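Local coordinates for protein peptidase M28 (Shewanella amazonensis SB2B, PDB 3IIB) that binds two zinc ions and is probably a metallodipeptidase or carboxypeptidase of peptidase family M28, likely active as a homodimer, at residues A[250-255]-A[291-296]; A[83-88]-A[215-220]. All coordinates share one frame; numbering follows the deposited sequence. Where two conformers were deposited one is given.

Interaction 1: A[250-255]-A[291-296]; sequences EIVLIG and PERTIR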
loop_
_atom_site.group_PDB
_atom_site.type_symbol
_atom_site.label_atom_id
_atom_site.label_comp_id
_atom_site.label_asym_id
_atom_site.label_seq_id
_atom_site.Cartn_x
_atom_site.Cartn_y
_atom_site.Cartn_z
ATOM N N GLU A 250 1.676 45.723 -7.230
ATOM C CA GLU A 250 2.584 44.644 -7.533
ATOM C C GLU A 250 2.185 43.398 -6.743
ATOM O O GLU A 250 1.708 43.499 -5.623
ATOM C CB GLU A 250 4.003 45.028 -7.168
ATOM C CG GLU A 250 4.474 46.249 -7.898
ATOM C CD GLU A 250 5.914 46.606 -7.618
ATOM O OE1 GLU A 250 6.766 45.699 -7.531
ATOM O OE2 GLU A 250 6.181 47.829 -7.507
ATOM N N ILE A 251 2.365 42.244 -7.376
ATOM C CA ILE A 251 1.858 40.979 -6.870
ATOM C C ILE A 251 2.980 39.976 -6.629
ATOM O O ILE A 251 3.809 39.748 -7.503
ATOM C CB ILE A 251 0.894 40.342 -7.875
ATOM C CG1 ILE A 251 -0.349 41.219 -8.047
ATOM C CG2 ILE A 251 0.505 38.942 -7.429
ATOM C CD1 ILE A 251 -0.806 41.275 -9.471
ATOM N N VAL A 252 2.987 39.392 -5.443
ATOM C CA VAL A 252 3.775 38.198 -5.151
ATOM C C VAL A 252 2.764 37.064 -5.172
ATOM O O VAL A 252 1.794 37.049 -4.382
ATOM C CB VAL A 252 4.436 38.281 -3.787
ATOM C CG1 VAL A 252 5.056 36.922 -3.391
ATOM C CG2 VAL A 252 5.475 39.445 -3.789
ATOM N N LEU A 253 2.947 36.122 -6.081
ATOM C CA LEU A 253 2.014 35.024 -6.271
ATOM C C LEU A 253 2.593 33.758 -5.642
ATOM O O LEU A 253 3.701 33.332 -5.991
ATOM C CB LEU A 253 1.790 34.804 -7.767
ATOM C CG LEU A 253 0.674 33.869 -8.252
ATOM C CD1 LEU A 253 0.440 34.052 -9.743
ATOM C CD2 LEU A 253 0.967 32.431 -7.959
ATOM N N ILE A 254 1.837 33.150 -4.745
ATOM C CA ILE A 254 2.222 31.853 -4.201
ATOM C C ILE A 254 1.044 30.920 -4.461
ATOM O O ILE A 254 -0.128 31.244 -4.184
ATOM C CB ILE A 254 2.652 31.934 -2.698
ATOM C CG1 ILE A 254 1.533 32.523 -1.824
ATOM C CG2 ILE A 254 4.066 32.688 -2.529
ATOM C CD1 ILE A 254 1.898 32.506 -0.297
ATOM N N GLY A 255 1.362 29.801 -5.084
ATOM C CA GLY A 255 0.321 28.943 -5.622
ATOM C C GLY A 255 0.405 27.482 -5.235
ATOM O O GLY A 255 1.408 26.987 -4.694
ATOM N N PRO A 291 2.252 44.020 4.115
ATOM C CA PRO A 291 3.324 43.951 3.122
ATOM C C PRO A 291 3.277 45.152 2.165
ATOM O O PRO A 291 2.185 45.716 1.920
ATOM C CB PRO A 291 2.980 42.659 2.355
ATOM C CG PRO A 291 1.505 42.568 2.427
ATOM C CD PRO A 291 1.119 43.149 3.778
ATOM N N GLU A 292 4.407 45.492 1.555
ATOM C CA GLU A 292 4.384 46.520 0.523
ATOM C C GLU A 292 3.599 46.061 -0.692
ATOM O O GLU A 292 2.716 46.789 -1.203
ATOM C CB GLU A 292 5.789 46.944 0.159
ATOM C CG GLU A 292 6.486 47.626 1.337
ATOM C CD GLU A 292 7.929 48.017 1.037
ATOM O OE1 GLU A 292 8.382 47.762 -0.078
ATOM O OE2 GLU A 292 8.614 48.561 1.936
ATOM N N ARG A 293 3.925 44.882 -1.179
ATOM C CA ARG A 293 3.199 44.304 -2.337
ATOM C C ARG A 293 1.988 43.520 -1.895
ATOM O O ARG A 293 1.942 43.022 -0.788
ATOM C CB ARG A 293 4.096 43.384 -3.154
ATOM C CG ARG A 293 5.341 44.057 -3.712
ATOM C CD ARG A 293 6.192 43.207 -4.666
ATOM N NE ARG A 293 7.175 44.086 -5.267
ATOM C CZ ARG A 293 8.376 44.377 -4.744
ATOM N NH1 ARG A 293 8.839 43.719 -3.682
ATOM N NH2 ARG A 293 9.135 45.315 -5.319
ATOM N N THR A 294 1.042 43.347 -2.821
ATOM C CA THR A 294 -0.060 42.422 -2.609
ATOM C C THR A 294 0.459 40.986 -2.680
ATOM O O THR A 294 1.289 40.684 -3.530
ATOM C CB THR A 294 -1.145 42.670 -3.639
ATOM O OG1 THR A 294 -1.661 43.993 -3.425
ATOM C CG2 THR A 294 -2.243 41.590 -3.546
ATOM N N ILE A 295 0.037 40.136 -1.749
ATOM C CA ILE A 295 0.339 38.704 -1.826
ATOM C C ILE A 295 -0.899 37.984 -2.299
ATOM O O ILE A 295 -1.952 38.058 -1.670
ATOM C CB ILE A 295 0.813 38.152 -0.482
ATOM C CG1 ILE A 295 2.151 38.819 -0.116
ATOM C CG2 ILE A 295 0.930 36.606 -0.488
ATOM C CD1 ILE A 295 2.538 38.718 1.415
ATOM N N ARG A 296 -0.762 37.264 -3.397
ATOM C CA ARG A 296 -1.894 36.594 -4.009
ATOM C C ARG A 296 -1.693 35.069 -3.927
ATOM O O ARG A 296 -0.706 34.529 -4.465
ATOM C CB ARG A 296 -2.056 37.061 -5.463
ATOM C CG ARG A 296 -3.250 36.387 -6.161
ATOM C CD ARG A 296 -3.453 36.859 -7.580
ATOM N NE ARG A 296 -3.902 38.250 -7.600
ATOM C CZ ARG A 296 -3.869 39.049 -8.668
ATOM N NH1 ARG A 296 -3.378 38.622 -9.845
ATOM N NH2 ARG A 296 -4.332 40.280 -8.566
HETATM O O HOH W 1 8.816 48.127 -6.966
#
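Glu250 and Arg293 meet in a salt bridge beside the parallel pairing of strands 247-257 and 293-300. Arg293 offers NE and NH2 side-on, both to the same carboxylate oxygen. Arg293 NE lies 2.8 Å from Glu250 OE1, and Arg293 NH2 is a longer second donor to it. The oxygen sits in the guanidinium plane, but both nitrogens approach from one face of the carboxylate, whose plane is turned 52° from the guanidinium. A water donates to Glu250 OE2 and accepts from Arg293 NH2, so both carboxylate oxygens are engaged. Arg293 NH1 is taken up by the backbone oxygens of Met430 and Ser433.

Val252 bonds through both its N and its O: Val252 N donates to Thr294 O at 2.9 Å, and Val252 O accepts from Arg296 N at 2.7 Å. Thr294 N donates to Glu250 O, and Ile254 N to Arg296 O. These strands, with helix 267-285 between them in sequence, form a beta-alpha-beta unit of the M28 peptidase domain. Val252 and Ile295 pack together on one face of the sheet, where both touch Ala431 of helix 413-432. On the other, in the conformer given, Ile251 CD1 lies over a face of the Arg296 guanidinium. Arg296 reaches there with CG anti to its own N (chi1 -180°) and a bend at chi3. Its charge is met by Glu241 and Glu320, while Thr294 OG1 bonds to Ala248 O.

Interaction 2: A[83-88]-A[215-220]; sequences LSPFPQ and RDKEVV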
loop_
_atom_site.group_PDB
_atom_site.type_symbol
_atom_site.label_atom_id
_atom_site.label_comp_id
_atom_site.label_asym_id
_atom_site.label_seq_id
_atom_site.Cartn_x
_atom_site.Cartn_y
_atom_site.Cartn_z
ATOM N N LEU A 83 -4.119 -14.455 -17.762
ATOM C CA LEU A 83 -4.848 -15.669 -18.179
ATOM C C LEU A 83 -3.929 -16.867 -18.350
ATOM O O LEU A 83 -4.341 -18.012 -18.095
ATOM C CB LEU A 83 -5.637 -15.427 -19.477
ATOM C CG LEU A 83 -6.695 -14.316 -19.454
ATOM C CD1 LEU A 83 -7.344 -14.190 -20.855
ATOM C CD2 LEU A 83 -7.759 -14.568 -18.416
ATOM N N SER A 84 -2.699 -16.593 -18.768
ATOM C CA SER A 84 -1.698 -17.619 -18.977
ATOM C C SER A 84 -0.309 -16.978 -18.998
ATOM O O SER A 84 -0.160 -15.818 -19.355
ATOM C CB SER A 84 -1.975 -18.409 -20.270
ATOM O OG SER A 84 -1.902 -17.572 -21.393
ATOM N N PRO A 85 0.732 -17.747 -18.594
ATOM C CA PRO A 85 0.763 -19.190 -18.251
ATOM C C PRO A 85 0.111 -19.605 -16.897
ATOM O O PRO A 85 -0.386 -20.711 -16.781
ATOM C CB PRO A 85 2.245 -19.485 -18.220
ATOM C CG PRO A 85 2.899 -18.172 -17.860
ATOM C CD PRO A 85 2.048 -17.117 -18.449
ATOM N N PHE A 86 0.145 -18.721 -15.901
ATOM C CA PHE A 86 -0.308 -19.030 -14.555
ATOM C C PHE A 86 -1.365 -17.995 -14.203
ATOM O O PHE A 86 -1.031 -16.811 -13.993
ATOM C CB PHE A 86 0.855 -18.911 -13.568
ATOM C CG PHE A 86 2.089 -19.649 -14.011
ATOM C CD1 PHE A 86 2.050 -21.029 -14.198
ATOM C CD2 PHE A 86 3.266 -18.965 -14.297
ATOM C CE1 PHE A 86 3.157 -21.702 -14.624
ATOM C CE2 PHE A 86 4.378 -19.655 -14.706
ATOM C CZ PHE A 86 4.324 -21.003 -14.885
ATOM N N PRO A 87 -2.634 -18.425 -14.133
ATOM C CA PRO A 87 -3.649 -17.406 -14.001
ATOM C C PRO A 87 -3.569 -16.702 -12.648
ATOM O O PRO A 87 -3.497 -17.358 -11.623
ATOM C CB PRO A 87 -4.949 -18.203 -14.119
ATOM C CG PRO A 87 -4.596 -19.419 -14.825
ATOM C CD PRO A 87 -3.227 -19.751 -14.412
ATOM N N GLN A 88 -3.642 -15.383 -12.648
ATOM C CA GLN A 88 -3.569 -14.603 -11.439
ATOM C C GLN A 88 -4.239 -13.247 -11.598
ATOM O O GLN A 88 -4.199 -12.664 -12.682
ATOM C CB GLN A 88 -2.111 -14.319 -11.110
ATOM C CG GLN A 88 -1.309 -15.495 -10.721
ATOM C CD GLN A 88 -0.249 -15.188 -9.730
ATOM O OE1 GLN A 88 -0.451 -14.381 -8.858
ATOM N NE2 GLN A 88 0.876 -15.926 -9.786
ATOM N N ARG A 215 10.577 -17.020 -17.628
ATOM C CA ARG A 215 10.456 -18.452 -17.815
ATOM C C ARG A 215 10.273 -18.830 -19.292
ATOM O O ARG A 215 9.972 -19.988 -19.597
ATOM C CB ARG A 215 9.282 -18.987 -16.998
ATOM C CG ARG A 215 9.588 -19.052 -15.507
ATOM C CD ARG A 215 8.270 -19.055 -14.700
ATOM N NE ARG A 215 8.415 -19.552 -13.337
ATOM C CZ ARG A 215 8.906 -18.855 -12.310
ATOM N NH1 ARG A 215 9.269 -17.582 -12.427
ATOM N NH2 ARG A 215 8.958 -19.419 -11.124
ATOM N N ASP A 216 10.491 -17.862 -20.193
ATOM C CA ASP A 216 10.362 -18.086 -21.631
ATOM C C ASP A 216 8.934 -18.510 -21.968
ATOM O O ASP A 216 8.707 -19.343 -22.830
ATOM C CB ASP A 216 11.405 -19.097 -22.135
ATOM C CG ASP A 216 12.836 -18.644 -21.876
ATOM O OD1 ASP A 216 13.131 -17.444 -22.061
ATOM O OD2 ASP A 216 13.671 -19.498 -21.494
ATOM N N LYS A 217 7.977 -17.911 -21.264
ATOM C CA LYS A 217 6.567 -18.095 -21.534
ATOM C C LYS A 217 6.013 -16.785 -22.097
ATOM O O LYS A 217 6.427 -15.705 -21.694
ATOM C CB LYS A 217 5.813 -18.467 -20.266
ATOM C CG LYS A 217 6.206 -19.797 -19.664
ATOM C CD LYS A 217 5.966 -20.947 -20.628
ATOM C CE LYS A 217 6.909 -22.127 -20.348
ATOM N NZ LYS A 217 6.558 -22.808 -19.087
ATOM N N GLU A 218 5.088 -16.892 -23.044
ATOM C CA GLU A 218 4.238 -15.745 -23.390
ATOM C C GLU A 218 3.151 -15.526 -22.337
ATOM O O GLU A 218 2.588 -16.486 -21.809
ATOM C CB GLU A 218 3.602 -15.944 -24.763
ATOM C CG GLU A 218 4.679 -15.907 -25.859
ATOM C CD GLU A 218 4.119 -15.830 -27.254
ATOM O OE1 GLU A 218 3.064 -16.437 -27.513
ATOM O OE2 GLU A 218 4.744 -15.157 -28.086
ATOM N N VAL A 219 2.869 -14.260 -22.052
ATOM C CA VAL A 219 1.843 -13.864 -21.089
ATOM C C VAL A 219 0.673 -13.272 -21.844
ATOM O O VAL A 219 0.833 -12.423 -22.766
ATOM C CB VAL A 219 2.404 -12.848 -20.075
ATOM C CG1 VAL A 219 1.298 -12.294 -19.116
ATOM C CG2 VAL A 219 3.589 -13.482 -19.333
ATOM N N VAL A 220 -0.499 -13.766 -21.481
ATOM C CA VAL A 220 -1.769 -13.306 -22.004
ATOM C C VAL A 220 -2.516 -12.706 -20.862
ATOM O O VAL A 220 -2.576 -13.314 -19.783
ATOM C CB VAL A 220 -2.565 -14.519 -22.570
ATOM C CG1 VAL A 220 -3.977 -14.098 -23.075
ATOM C CG2 VAL A 220 -1.743 -15.241 -23.644
HETATM O O HOH W 2 0.673 -18.028 -22.384
#
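Val220 is paired with two residues at once, Leu83 and Ser84, a classic beta bulge at the end of an antiparallel hydrogen-bonded pair. Leu83 N donates to Val220 O at 2.8 Å. Ser84 N reaches the same oxygen only weakly, at 3.4 Å. The return bond runs from Val220 N to Ser84 O at 3.0 Å. This is the close-fitting part of the contact. Leu83 CD1 rests against Val220 CG1 beside it, 4.0 Å away.

Beyond Ser84 a cis peptide bond leads into Pro85, and the chains separate. The Pro85 ring lies across the loop: Pro85 CD is 4.0 Å from Val219 CG2, and Pro85 CG is 3.8 Å from Lys217 CB. Replacing Pro85 by an alanine removes CG and CD, which would probably open a gap beside Val219 CG2 and Lys217 CB and make the cis peptide harder to hold.

The outer side is looser. Lys217 and Glu218 are exposed to solvent there. A water may bridge Ser84 OG and Glu218 O, but that link is doubtful. Phe86 touches the loop by its ring edge alone, with Phe86 CE2 3.9 Å from Arg215 CD. The guanidinium turns elsewhere, to Glu28 and Glu33 of the second subunit, so this edge also belongs to the dimer interface. Within the chain, Pro85 and Phe86 pack on Met212 of helix 203-213, and Val219 on Leu213. Strand 106-113 lies alongside too, with Leu83 on Ser107, Val219 on Ile110 and Val220 on Thr109.

Following the chain from the N terminus, strand 62-84 reaches interaction 2 first. That contact closes when the chain returns after helix 203-213 to begin strand 220-242. The loop it closes has 126 residues between its segments. Interaction 1 opens only later, on strand 247-257, and closes on strand 293-300 after 35 residues that include helix 267-285. The two loops follow in series and neither nests nor crosses. The centres of interactions 1 and 2 are about 58 Å apart. The two contacts lie on opposite sides of the chain's centre. Both belong to one large mixed sheet. Strand 220-242 links them: it starts at interaction 2 and later pairs with strand 293-300.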